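Local coordinates for CalS11 (Micromonospora echinospora, PDB 3TOS), which probably methylates an oxygen of a calicheamicin biosynthetic intermediate, as an S-adenosylmethionine-dependent O-methyltransferase, at residues B[105-117]-B[124-137]. Numbering follows the deposited sequence.
With SAH (S-adenosyl-L-homocysteine), chain O.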
loop_
_atom_site.group_PDB
_atom_site.type_symbol
_atom_site.label_atom_id
_atom_site.label_comp_id
_atom_site.label_asym_id
_atom_site.label_seq_id
_atom_site.Cartn_x
_atom_site.Cartn_y
_atom_site.Cartn_z
ATOM N N GLY B 105 36.561 -13.860 5.015
ATOM C CA GLY B 105 36.448 -15.115 4.264
ATOM C C GLY B 105 37.239 -16.209 4.938
ATOM O O GLY B 105 38.392 -16.050 5.250
ATOM N N PHE B 106 36.591 -17.335 5.201
ATOM C CA PHE B 106 37.237 -18.463 5.887
ATOM C C PHE B 106 37.375 -19.633 4.931
ATOM O O PHE B 106 36.394 -20.040 4.274
ATOM C CB PHE B 106 36.394 -18.976 7.100
ATOM C CG PHE B 106 36.158 -17.966 8.177
ATOM C CD1 PHE B 106 35.130 -17.017 8.064
ATOM C CD2 PHE B 106 36.919 -17.993 9.361
ATOM C CE1 PHE B 106 34.897 -16.077 9.121
ATOM C CE2 PHE B 106 36.694 -17.041 10.385
ATOM C CZ PHE B 106 35.700 -16.095 10.262
ATOM N N ASP B 107 38.558 -20.236 4.875
ATOM C CA ASP B 107 38.739 -21.456 4.092
ATOM C C ASP B 107 40.037 -22.097 4.559
ATOM O O ASP B 107 40.910 -21.404 5.108
ATOM C CB ASP B 107 38.859 -21.099 2.573
ATOM C CG ASP B 107 38.455 -22.220 1.668
ATOM O OD1 ASP B 107 39.053 -23.337 1.728
ATOM O OD2 ASP B 107 37.544 -22.006 0.867
ATOM N N THR B 108 40.227 -23.384 4.313
ATOM C CA THR B 108 41.545 -23.989 4.448
ATOM C C THR B 108 42.462 -23.484 3.336
ATOM O O THR B 108 43.690 -23.383 3.526
ATOM C CB THR B 108 41.484 -25.513 4.266
ATOM O OG1 THR B 108 40.873 -25.768 3.008
ATOM C CG2 THR B 108 40.661 -26.210 5.380
ATOM N N PHE B 109 41.848 -23.150 2.188
ATOM C CA PHE B 109 42.540 -22.889 0.907
ATOM C C PHE B 109 43.289 -24.094 0.411
ATOM O O PHE B 109 44.017 -23.998 -0.563
ATOM C CB PHE B 109 43.373 -21.595 0.947
ATOM C CG PHE B 109 42.540 -20.377 1.197
ATOM C CD1 PHE B 109 41.825 -19.796 0.132
ATOM C CD2 PHE B 109 42.434 -19.825 2.499
ATOM C CE1 PHE B 109 41.050 -18.648 0.351
ATOM C CE2 PHE B 109 41.676 -18.682 2.732
ATOM C CZ PHE B 109 40.950 -18.112 1.666
ATOM N N THR B 110 43.048 -25.249 1.036
ATOM C CA THR B 110 43.644 -26.514 0.569
ATOM C C THR B 110 42.556 -27.545 0.326
ATOM O O THR B 110 42.802 -28.769 0.288
ATOM C CB THR B 110 44.662 -27.068 1.599
ATOM O OG1 THR B 110 44.011 -27.241 2.858
ATOM C CG2 THR B 110 45.795 -26.088 1.809
ATOM N N GLY B 111 41.335 -27.076 0.151
ATOM C CA GLY B 111 40.269 -28.022 -0.154
ATOM C C GLY B 111 39.630 -28.643 1.060
ATOM O O GLY B 111 40.025 -28.373 2.198
ATOM N N PHE B 112 38.659 -29.514 0.845
ATOM C CA PHE B 112 38.020 -30.147 2.001
ATOM C C PHE B 112 39.043 -30.812 2.926
ATOM O O PHE B 112 39.889 -31.577 2.459
ATOM C CB PHE B 112 37.065 -31.279 1.533
ATOM C CG PHE B 112 35.877 -30.836 0.743
ATOM C CD1 PHE B 112 35.219 -29.641 0.979
ATOM C CD2 PHE B 112 35.348 -31.710 -0.212
ATOM C CE1 PHE B 112 34.110 -29.267 0.230
ATOM C CE2 PHE B 112 34.205 -31.350 -0.957
ATOM C CZ PHE B 112 33.586 -30.128 -0.729
ATOM N N PRO B 113 38.995 -30.562 4.251
ATOM C CA PRO B 113 40.033 -31.178 5.110
ATOM C C PRO B 113 39.724 -32.612 5.564
ATOM O O PRO B 113 40.643 -33.363 5.937
ATOM C CB PRO B 113 40.057 -30.259 6.339
ATOM C CG PRO B 113 38.610 -29.791 6.427
ATOM C CD PRO B 113 38.152 -29.594 4.996
ATOM N N ASP B 114 38.431 -32.955 5.564
ATOM C CA ASP B 114 37.949 -34.313 5.827
ATOM C C ASP B 114 36.540 -34.330 5.305
ATOM O O ASP B 114 35.975 -33.241 5.030
ATOM C CB ASP B 114 37.942 -34.616 7.328
ATOM C CG ASP B 114 37.386 -33.486 8.152
ATOM O OD1 ASP B 114 36.250 -33.004 7.945
ATOM O OD2 ASP B 114 38.125 -33.021 8.997
ATOM N N VAL B 115 35.961 -35.514 5.118
ATOM C CA VAL B 115 34.512 -35.506 4.962
ATOM C C VAL B 115 33.819 -36.530 5.857
ATOM O O VAL B 115 34.444 -37.460 6.362
ATOM C CB VAL B 115 34.088 -35.725 3.465
ATOM C CG1 VAL B 115 34.825 -34.756 2.531
ATOM C CG2 VAL B 115 34.348 -37.164 3.006
ATOM N N ASN B 116 32.499 -36.379 6.039
ATOM C CA ASN B 116 31.730 -37.329 6.818
ATOM C C ASN B 116 31.056 -38.266 5.820
ATOM O O ASN B 116 30.803 -37.875 4.667
ATOM C CB ASN B 116 30.699 -36.502 7.647
ATOM C CG ASN B 116 29.899 -37.307 8.612
ATOM O OD1 ASN B 116 28.981 -38.027 8.212
ATOM N ND2 ASN B 116 30.170 -37.136 9.907
ATOM N N ASP B 117 30.733 -39.470 6.274
ATOM C CA ASP B 117 29.953 -40.388 5.446
ATOM C C ASP B 117 28.702 -39.763 4.826
ATOM O O ASP B 117 28.384 -40.085 3.680
ATOM C CB ASP B 117 29.602 -41.641 6.257
ATOM C CG ASP B 117 30.756 -42.610 6.321
ATOM O OD1 ASP B 117 31.773 -42.430 5.588
ATOM O OD2 ASP B 117 30.626 -43.588 7.083
ATOM N N THR B 124 32.746 -36.073 -5.817
ATOM C CA THR B 124 33.760 -35.061 -5.457
ATOM C C THR B 124 33.882 -34.795 -3.969
ATOM O O THR B 124 34.598 -33.877 -3.540
ATOM C CB THR B 124 33.588 -33.726 -6.215
ATOM O OG1 THR B 124 32.283 -33.212 -5.953
ATOM C CG2 THR B 124 33.787 -33.938 -7.707
ATOM N N ALA B 125 33.281 -35.670 -3.168
ATOM C CA ALA B 125 33.376 -35.548 -1.703
ATOM C C ALA B 125 34.600 -36.310 -1.167
ATOM O O ALA B 125 34.494 -37.422 -0.626
ATOM C CB ALA B 125 32.065 -36.024 -1.043
ATOM N N TYR B 126 35.776 -35.706 -1.328
ATOM C CA TYR B 126 36.994 -36.314 -0.831
ATOM C C TYR B 126 37.954 -35.231 -0.360
ATOM O O TYR B 126 37.850 -34.052 -0.773
ATOM C CB TYR B 126 37.653 -37.253 -1.875
ATOM C CG TYR B 126 37.896 -36.597 -3.219
ATOM C CD1 TYR B 126 38.895 -35.630 -3.366
ATOM C CD2 TYR B 126 37.115 -36.903 -4.335
ATOM C CE1 TYR B 126 39.161 -34.975 -4.621
ATOM C CE2 TYR B 126 37.365 -36.264 -5.576
ATOM C CZ TYR B 126 38.366 -35.296 -5.712
ATOM O OH TYR B 126 38.571 -34.687 -6.947
ATOM N N GLN B 127 38.851 -35.601 0.549
ATOM C CA GLN B 127 39.856 -34.630 1.074
ATOM C C GLN B 127 40.659 -33.952 -0.069
ATOM O O GLN B 127 41.137 -34.604 -1.006
ATOM C CB GLN B 127 40.808 -35.339 2.064
ATOM C CG GLN B 127 41.684 -34.422 2.922
ATOM C CD GLN B 127 42.805 -33.662 2.162
ATOM O OE1 GLN B 127 43.028 -32.428 2.372
ATOM N NE2 GLN B 127 43.549 -34.387 1.343
ATOM N N GLY B 128 40.732 -32.630 0.001
ATOM C CA GLY B 128 41.475 -31.840 -0.947
ATOM C C GLY B 128 40.685 -31.287 -2.104
ATOM O O GLY B 128 41.200 -30.471 -2.841
ATOM N N ARG B 129 39.449 -31.738 -2.285
ATOM C CA ARG B 129 38.614 -31.228 -3.363
ATOM C C ARG B 129 38.462 -29.730 -3.165
ATOM O O ARG B 129 38.279 -29.285 -2.025
ATOM C CB ARG B 129 37.232 -31.897 -3.386
ATOM C CG ARG B 129 36.327 -31.305 -4.458
ATOM C CD ARG B 129 36.828 -31.837 -5.872
ATOM N NE ARG B 129 36.079 -31.324 -7.023
ATOM C CZ ARG B 129 36.226 -31.751 -8.276
ATOM N NH1 ARG B 129 37.073 -32.728 -8.583
ATOM N NH2 ARG B 129 35.486 -31.225 -9.245
ATOM N N PHE B 130 38.576 -28.958 -4.262
ATOM C CA PHE B 130 38.495 -27.508 -4.229
ATOM C C PHE B 130 39.765 -26.782 -3.741
ATOM O O PHE B 130 39.725 -25.557 -3.529
ATOM C CB PHE B 130 37.267 -26.918 -3.504
ATOM C CG PHE B 130 35.939 -27.331 -4.053
ATOM C CD1 PHE B 130 35.557 -27.009 -5.342
ATOM C CD2 PHE B 130 35.035 -27.969 -3.227
ATOM C CE1 PHE B 130 34.319 -27.400 -5.843
ATOM C CE2 PHE B 130 33.793 -28.355 -3.697
ATOM C CZ PHE B 130 33.423 -28.052 -5.026
ATOM N N ALA B 131 40.872 -27.507 -3.549
ATOM C CA ALA B 131 42.156 -26.885 -3.219
ATOM C C ALA B 131 42.480 -25.770 -4.238
ATOM O O ALA B 131 42.230 -25.929 -5.442
ATOM C CB ALA B 131 43.270 -27.877 -3.258
ATOM N N VAL B 132 43.054 -24.662 -3.756
ATOM C CA VAL B 132 43.575 -23.671 -4.638
ATOM C C VAL B 132 45.107 -23.665 -4.446
ATOM O O VAL B 132 45.624 -24.246 -3.506
ATOM C CB VAL B 132 42.927 -22.285 -4.367
ATOM C CG1 VAL B 132 41.390 -22.394 -4.582
ATOM C CG2 VAL B 132 43.200 -21.815 -2.960
ATOM N N PRO B 133 45.840 -23.022 -5.366
ATOM C CA PRO B 133 47.285 -23.211 -5.349
ATOM C C PRO B 133 47.969 -22.712 -4.104
ATOM O O PRO B 133 47.467 -21.756 -3.448
ATOM C CB PRO B 133 47.733 -22.324 -6.516
ATOM C CG PRO B 133 46.606 -22.326 -7.472
ATOM C CD PRO B 133 45.363 -22.344 -6.600
ATOM N N GLY B 134 49.119 -23.310 -3.779
ATOM C CA GLY B 134 50.008 -22.694 -2.796
ATOM C C GLY B 134 50.273 -21.219 -3.021
ATOM O O GLY B 134 50.574 -20.806 -4.148
ATOM N N GLY B 135 50.091 -20.422 -1.954
ATOM C CA GLY B 135 50.292 -19.006 -2.049
ATOM C C GLY B 135 49.052 -18.255 -2.498
ATOM O O GLY B 135 49.114 -17.058 -2.610
ATOM N N TYR B 136 47.957 -18.959 -2.783
ATOM C CA TYR B 136 46.793 -18.264 -3.250
ATOM C C TYR B 136 46.207 -17.132 -2.299
ATOM O O TYR B 136 45.795 -16.095 -2.789
ATOM C CB TYR B 136 45.685 -19.280 -3.693
ATOM C CG TYR B 136 44.607 -18.553 -4.471
ATOM C CD1 TYR B 136 44.797 -18.251 -5.829
ATOM C CD2 TYR B 136 43.463 -18.051 -3.833
ATOM C CE1 TYR B 136 43.832 -17.546 -6.557
ATOM C CE2 TYR B 136 42.528 -17.287 -4.544
ATOM C CZ TYR B 136 42.711 -17.050 -5.913
ATOM O OH TYR B 136 41.788 -16.337 -6.615
ATOM N N PRO B 137 46.149 -17.364 -0.982
ATOM C CA PRO B 137 45.563 -16.331 -0.139
ATOM C C PRO B 137 46.287 -15.004 -0.253
ATOM O O PRO B 137 45.600 -13.993 -0.210
ATOM C CB PRO B 137 45.637 -16.929 1.290
ATOM C CG PRO B 137 45.627 -18.477 1.075
ATOM C CD PRO B 137 46.430 -18.629 -0.266
HETATM N N SAH O . 32.327 -19.673 -2.467
HETATM C CA SAH O . 33.191 -20.283 -3.529
HETATM C CB SAH O . 33.081 -21.797 -3.590
HETATM C CG SAH O . 33.613 -22.473 -2.310
HETATM S SD SAH O . 33.927 -24.197 -2.631
HETATM C C SAH O . 32.722 -19.691 -4.857
HETATM O O SAH O . 33.311 -20.002 -5.937
HETATM O OXT SAH O . 31.846 -18.818 -4.894
HETATM C "C5'" SAH O . 33.886 -24.928 -0.986
HETATM C "C4'" SAH O . 35.020 -24.420 -0.033
HETATM O "O4'" SAH O . 34.713 -24.839 1.304
HETATM C "C3'" SAH O . 36.348 -25.096 -0.407
HETATM O "O3'" SAH O . 37.317 -24.100 -0.820
HETATM C "C2'" SAH O . 36.720 -25.836 0.866
HETATM O "O2'" SAH O . 38.132 -25.874 1.160
HETATM C "C1'" SAH O . 35.941 -25.045 1.943
HETATM N N9 SAH O . 35.707 -25.849 3.168
HETATM C C8 SAH O . 34.962 -26.979 3.298
HETATM N N7 SAH O . 35.106 -27.390 4.584
HETATM C C5 SAH O . 35.931 -26.556 5.250
HETATM C C6 SAH O . 36.446 -26.480 6.622
HETATM N N6 SAH O . 36.146 -27.452 7.515
HETATM N N1 SAH O . 37.254 -25.429 6.908
HETATM C C2 SAH O . 37.559 -24.468 5.984
HETATM N N3 SAH O . 37.180 -24.509 4.688
HETATM C C4 SAH O . 36.311 -25.520 4.330
HETATM O O HOH W 1 40.337 -24.498 -1.018
HETATM O O HOH W 2 46.117 -22.256 -1.064
#
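Phe112 and the tandem type II turns of 126-131 are pinned together by two backbone hydrogen bonds: Gly128 N gives to Phe112 O (2.8 Å), and Phe112 N gives to Arg129 O (2.9 Å). A water bonded to Gly111 N and Phe130 O also reaches Asp107 OD1 and O3' of S-adenosylhomocysteine, tying both segments to the ligand. Asp107, ending its strand, takes the ribose hydroxyls, O2' on OD1 (2.8 Å) and O3' on OD2 (2.7 Å), as the acidic residue after the second strand commonly does in Rossmann-like methyltransferases. Gly111 CA lies 3.0 Å from Arg129 O, so the two backbones pack directly against each other. Phe130 turns its edge to the face of Phe112 in an offset edge-to-face pair, planes at 87°, while the ligand sulfur SD lies over one Phe130 face; Phe112 in turn brings its own edge to adenine C8. The Phe109 ring is sandwiched between Asp107 CB and Pro137 CG, the latter 4.0 Å from the ring centroid in a CH-pi contact. Residues 108-117 thus leave the carboxyl end of strand 103-107 to pair with loop 124-135, which leads into helix 136-148; Pro137 and Phe109 both touch Glu164 of neighbouring strand 160-164.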